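FAD-dependent pyridine nucleotide-disulphide oxidoreductase (Desulfovibrio vulgaris, PDB 3IWA) probably uses FAD to pass electrons from a reduced pyridine nucleotide to a disulphide or related acceptor, as other members of its oxidoreductase family do. Local coordinates at residues I298-L311 against D330-V342. Numbering follows the deposited sequence.
Sequences IPNLVTGKPGFFPL and DATFPGAVGSWAV
With CG of F309 anti to its own carbonyl carbon (chi1 -59°), the phenyl ring turns one face to the methyl of A336, whose CB stands 3.6 Å from the ring centroid and almost on the ring normal, a CH-pi contact. I298 reaches the same methyl from another direction: CG1 sits between the backbone N and the carbonyl carbon (chi1 57°), and CD1 comes within 4.0 Å of A336 CB while meeting the edge of the F333 ring at CE2. Alongside, the backbones of N300 and A336 form a single bridge, A336 N donating to P299 O at 3.1 Å and L301 N to A336 O at 2.7 Å, the latter nearly straight at its hydrogen but tilted from the carbonyl plane. The bridge ties the hairpin of strands 296-299 and 306-307 to the linker running from helix 314-326 into strand 340-343 of the dimerisation domain. G335 lies close against P299, its CA 3.4 Å from P299 O in a CA-H...O contact beside the bridge. At the hairpin turn, N300 OD1 accepts from V302 N (an Asx turn) and from T303 N (an Asx motif); on the linker side L301 CB packs on V337 CG1 at 3.7 Å. Beyond the hairpin, the carboxylate of E436 of the second subunit takes hydrogen bonds from V337 N (OE1) and G338 N (OE2), and its backbone O one from S339 OG, anchoring this linker at the dimer interface.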
loop_
_atom_site.group_PDB
_atom_site.type_symbol
_atom_site.label_atom_id
_atom_site.label_comp_id
_atom_site.label_asym_id
_atom_site.label_seq_id
_atom_site.Cartn_x
_atom_site.Cartn_y
_atom_site.Cartn_z
ATOM N N ILE A 298 19.586 1.155 -13.482
ATOM C CA ILE A 298 18.344 1.758 -13.952
ATOM C C ILE A 298 18.078 3.027 -13.124
ATOM O O ILE A 298 18.631 3.195 -12.064
ATOM C CB ILE A 298 17.167 0.837 -13.760
ATOM C CG1 ILE A 298 17.041 0.456 -12.287
ATOM C CG2 ILE A 298 17.326 -0.389 -14.612
ATOM C CD1 ILE A 298 15.939 -0.492 -12.006
ATOM N N PRO A 299 17.226 3.928 -13.627
ATOM C CA PRO A 299 16.991 5.200 -12.941
ATOM C C PRO A 299 16.482 5.020 -11.517
ATOM O O PRO A 299 15.580 4.204 -11.270
ATOM C CB PRO A 299 15.906 5.852 -13.787
ATOM C CG PRO A 299 16.014 5.203 -15.121
ATOM C CD PRO A 299 16.370 3.796 -14.812
ATOM N N ASN A 300 17.082 5.729 -10.577
ATOM C CA ASN A 300 16.524 5.784 -9.256
ATOM C C ASN A 300 15.340 6.714 -9.386
ATOM O O ASN A 300 15.536 7.865 -9.723
ATOM C CB ASN A 300 17.549 6.340 -8.264
ATOM C CG ASN A 300 17.022 6.396 -6.841
ATOM O OD1 ASN A 300 16.020 7.043 -6.560
ATOM N ND2 ASN A 300 17.687 5.722 -5.956
ATOM N N LEU A 301 14.115 6.248 -9.150
ATOM C CA LEU A 301 12.956 7.149 -9.353
ATOM C C LEU A 301 12.738 8.250 -8.281
ATOM O O LEU A 301 11.841 9.073 -8.424
ATOM C CB LEU A 301 11.673 6.356 -9.601
ATOM C CG LEU A 301 11.771 5.403 -10.803
ATOM C CD1 LEU A 301 10.597 4.455 -10.774
ATOM C CD2 LEU A 301 11.817 6.135 -12.128
ATOM N N VAL A 302 13.520 8.256 -7.210
ATOM C CA VAL A 302 13.398 9.311 -6.203
ATOM C C VAL A 302 14.418 10.373 -6.546
ATOM O O VAL A 302 14.068 11.551 -6.640
ATOM C CB VAL A 302 13.659 8.848 -4.776
ATOM C CG1 VAL A 302 13.788 10.092 -3.829
ATOM C CG2 VAL A 302 12.568 7.899 -4.284
ATOM N N THR A 303 15.667 9.961 -6.761
ATOM C CA THR A 303 16.736 10.920 -7.019
ATOM C C THR A 303 16.786 11.440 -8.435
ATOM O O THR A 303 17.390 12.466 -8.676
ATOM C CB THR A 303 18.122 10.332 -6.758
ATOM O OG1 THR A 303 18.375 9.277 -7.689
ATOM C CG2 THR A 303 18.233 9.818 -5.354
ATOM N N GLY A 304 16.188 10.715 -9.379
ATOM C CA GLY A 304 16.248 11.078 -10.796
ATOM C C GLY A 304 17.610 10.777 -11.406
ATOM O O GLY A 304 17.917 11.196 -12.518
ATOM N N LYS A 305 18.430 10.057 -10.666
ATOM C CA LYS A 305 19.751 9.707 -11.115
ATOM C C LYS A 305 19.817 8.201 -11.296
ATOM O O LYS A 305 18.967 7.456 -10.801
ATOM C CB LYS A 305 20.817 10.163 -10.106
ATOM C CG LYS A 305 20.938 11.692 -10.022
ATOM C CD LYS A 305 22.344 12.150 -9.559
ATOM C CE LYS A 305 22.658 11.657 -8.138
ATOM N NZ LYS A 305 24.003 12.086 -7.655
ATOM N N PRO A 306 20.820 7.744 -12.029
ATOM C CA PRO A 306 21.052 6.331 -12.180
ATOM C C PRO A 306 21.282 5.605 -10.854
ATOM O O PRO A 306 22.029 6.058 -10.007
ATOM C CB PRO A 306 22.305 6.295 -13.048
ATOM C CG PRO A 306 22.121 7.504 -13.946
ATOM C CD PRO A 306 21.455 8.536 -13.095
ATOM N N GLY A 307 20.638 4.465 -10.682
ATOM C CA GLY A 307 20.835 3.691 -9.474
ATOM C C GLY A 307 21.159 2.249 -9.760
ATOM O O GLY A 307 21.233 1.814 -10.913
ATOM N N PHE A 308 21.335 1.512 -8.682
ATOM C CA PHE A 308 21.678 0.121 -8.728
ATOM C C PHE A 308 20.791 -0.644 -7.736
ATOM O O PHE A 308 20.786 -0.347 -6.558
ATOM C CB PHE A 308 23.178 -0.020 -8.431
ATOM C CG PHE A 308 23.678 -1.431 -8.515
ATOM C CD1 PHE A 308 23.490 -2.171 -9.673
ATOM C CD2 PHE A 308 24.334 -2.021 -7.440
ATOM C CE1 PHE A 308 23.931 -3.491 -9.768
ATOM C CE2 PHE A 308 24.776 -3.345 -7.510
ATOM C CZ PHE A 308 24.565 -4.096 -8.688
ATOM N N PHE A 309 20.013 -1.605 -8.219
ATOM C CA PHE A 309 19.025 -2.286 -7.390
ATOM C C PHE A 309 19.131 -3.800 -7.494
ATOM O O PHE A 309 18.318 -4.451 -8.149
ATOM C CB PHE A 309 17.635 -1.837 -7.791
ATOM C CG PHE A 309 17.430 -0.375 -7.659
ATOM C CD1 PHE A 309 16.964 0.166 -6.472
ATOM C CD2 PHE A 309 17.716 0.481 -8.720
ATOM C CE1 PHE A 309 16.793 1.503 -6.350
ATOM C CE2 PHE A 309 17.534 1.829 -8.596
ATOM C CZ PHE A 309 17.076 2.342 -7.413
ATOM N N PRO A 310 20.139 -4.378 -6.837
ATOM C CA PRO A 310 20.300 -5.817 -6.861
ATOM C C PRO A 310 19.354 -6.455 -5.861
ATOM O O PRO A 310 19.787 -7.029 -4.876
ATOM C CB PRO A 310 21.767 -6.009 -6.454
ATOM C CG PRO A 310 22.045 -4.880 -5.524
ATOM C CD PRO A 310 21.091 -3.741 -5.911
ATOM N N LEU A 311 18.063 -6.316 -6.106
ATOM C CA LEU A 311 17.029 -6.869 -5.237
ATOM C C LEU A 311 16.309 -7.996 -5.942
ATOM O O LEU A 311 16.114 -7.972 -7.164
ATOM C CB LEU A 311 16.031 -5.774 -4.840
ATOM C CG LEU A 311 16.693 -4.728 -3.934
ATOM C CD1 LEU A 311 16.073 -3.356 -4.065
ATOM C CD2 LEU A 311 16.651 -5.258 -2.500
ATOM N N ASP A 330 6.571 -3.822 -26.767
ATOM C CA ASP A 330 7.194 -2.571 -26.349
ATOM C C ASP A 330 6.803 -2.288 -24.890
ATOM O O ASP A 330 6.405 -1.192 -24.523
ATOM C CB ASP A 330 6.778 -1.446 -27.294
ATOM C CG ASP A 330 7.667 -0.218 -27.193
ATOM O OD1 ASP A 330 8.909 -0.351 -27.085
ATOM O OD2 ASP A 330 7.112 0.901 -27.238
ATOM N N ALA A 331 6.907 -3.321 -24.074
ATOM C CA ALA A 331 6.814 -3.203 -22.622
ATOM C C ALA A 331 8.006 -2.417 -22.011
ATOM O O ALA A 331 9.141 -2.536 -22.472
ATOM C CB ALA A 331 6.703 -4.625 -21.991
ATOM N N THR A 332 7.712 -1.618 -20.976
ATOM C CA THR A 332 8.701 -0.787 -20.287
ATOM C C THR A 332 8.796 -1.035 -18.779
ATOM O O THR A 332 7.847 -1.449 -18.141
ATOM C CB THR A 332 8.418 0.710 -20.509
ATOM O OG1 THR A 332 7.142 1.045 -19.955
ATOM C CG2 THR A 332 8.429 1.045 -21.995
ATOM N N PHE A 333 9.975 -0.792 -18.239
ATOM C CA PHE A 333 10.254 -0.861 -16.796
ATOM C C PHE A 333 10.970 0.437 -16.472
ATOM O O PHE A 333 12.060 0.685 -16.987
ATOM C CB PHE A 333 11.126 -2.063 -16.460
ATOM C CG PHE A 333 11.251 -2.309 -15.011
ATOM C CD1 PHE A 333 10.275 -3.013 -14.321
ATOM C CD2 PHE A 333 12.320 -1.790 -14.302
ATOM C CE1 PHE A 333 10.393 -3.207 -12.960
ATOM C CE2 PHE A 333 12.429 -1.983 -12.962
ATOM C CZ PHE A 333 11.485 -2.686 -12.291
ATOM N N PRO A 334 10.336 1.315 -15.664
ATOM C CA PRO A 334 10.783 2.715 -15.551
ATOM C C PRO A 334 12.035 2.958 -14.703
ATOM O O PRO A 334 12.699 4.000 -14.834
ATOM C CB PRO A 334 9.586 3.412 -14.891
ATOM C CG PRO A 334 8.953 2.323 -14.014
ATOM C CD PRO A 334 9.118 1.045 -14.877
ATOM N N GLY A 335 12.341 2.012 -13.828
ATOM C CA GLY A 335 13.369 2.201 -12.810
ATOM C C GLY A 335 12.849 1.663 -11.501
ATOM O O GLY A 335 11.922 0.871 -11.487
ATOM N N ALA A 336 13.408 2.143 -10.396
ATOM C CA ALA A 336 13.036 1.659 -9.088
ATOM C C ALA A 336 13.173 2.740 -8.023
ATOM O O ALA A 336 13.884 3.752 -8.224
ATOM C CB ALA A 336 13.860 0.458 -8.731
ATOM N N VAL A 337 12.464 2.520 -6.910
ATOM C CA VAL A 337 12.664 3.289 -5.703
ATOM C C VAL A 337 13.291 2.496 -4.551
ATOM O O VAL A 337 13.650 3.098 -3.548
ATOM C CB VAL A 337 11.346 3.965 -5.223
ATOM C CG1 VAL A 337 10.782 4.861 -6.340
ATOM C CG2 VAL A 337 10.335 2.939 -4.754
ATOM N N GLY A 338 13.418 1.180 -4.665
ATOM C CA GLY A 338 14.147 0.404 -3.645
ATOM C C GLY A 338 13.351 -0.156 -2.456
ATOM O O GLY A 338 13.852 -0.261 -1.352
ATOM N N SER A 339 12.110 -0.528 -2.683
ATOM C CA SER A 339 11.306 -1.149 -1.665
ATOM C C SER A 339 11.945 -2.420 -1.118
ATOM O O SER A 339 12.521 -3.185 -1.863
ATOM C CB SER A 339 9.958 -1.492 -2.281
ATOM O OG SER A 339 9.407 -0.347 -2.882
ATOM N N TRP A 340 11.799 -2.679 0.166
ATOM C CA TRP A 340 12.434 -3.852 0.772
ATOM C C TRP A 340 11.689 -4.230 2.046
ATOM O O TRP A 340 10.965 -3.428 2.610
ATOM C CB TRP A 340 13.921 -3.582 1.091
ATOM C CG TRP A 340 14.116 -2.431 2.048
ATOM C CD1 TRP A 340 14.203 -1.118 1.729
ATOM C CD2 TRP A 340 14.176 -2.495 3.482
ATOM N NE1 TRP A 340 14.334 -0.354 2.881
ATOM C CE2 TRP A 340 14.274 -1.187 3.962
ATOM C CE3 TRP A 340 14.088 -3.536 4.408
ATOM C CZ2 TRP A 340 14.367 -0.896 5.339
ATOM C CZ3 TRP A 340 14.170 -3.240 5.752
ATOM C CH2 TRP A 340 14.333 -1.936 6.202
ATOM N N ALA A 341 11.873 -5.468 2.473
ATOM C CA ALA A 341 11.391 -5.947 3.740
ATOM C C ALA A 341 12.332 -7.023 4.237
ATOM O O ALA A 341 12.858 -7.805 3.443
ATOM C CB ALA A 341 9.987 -6.486 3.599
ATOM N N VAL A 342 12.567 -7.033 5.550
ATOM C CA VAL A 342 13.310 -8.087 6.241
ATOM C C VAL A 342 12.508 -8.563 7.461
ATOM O O VAL A 342 12.036 -7.755 8.272
ATOM C CB VAL A 342 14.664 -7.599 6.762
ATOM C CG1 VAL A 342 15.578 -8.754 6.946
ATOM C CG2 VAL A 342 15.300 -6.660 5.811
#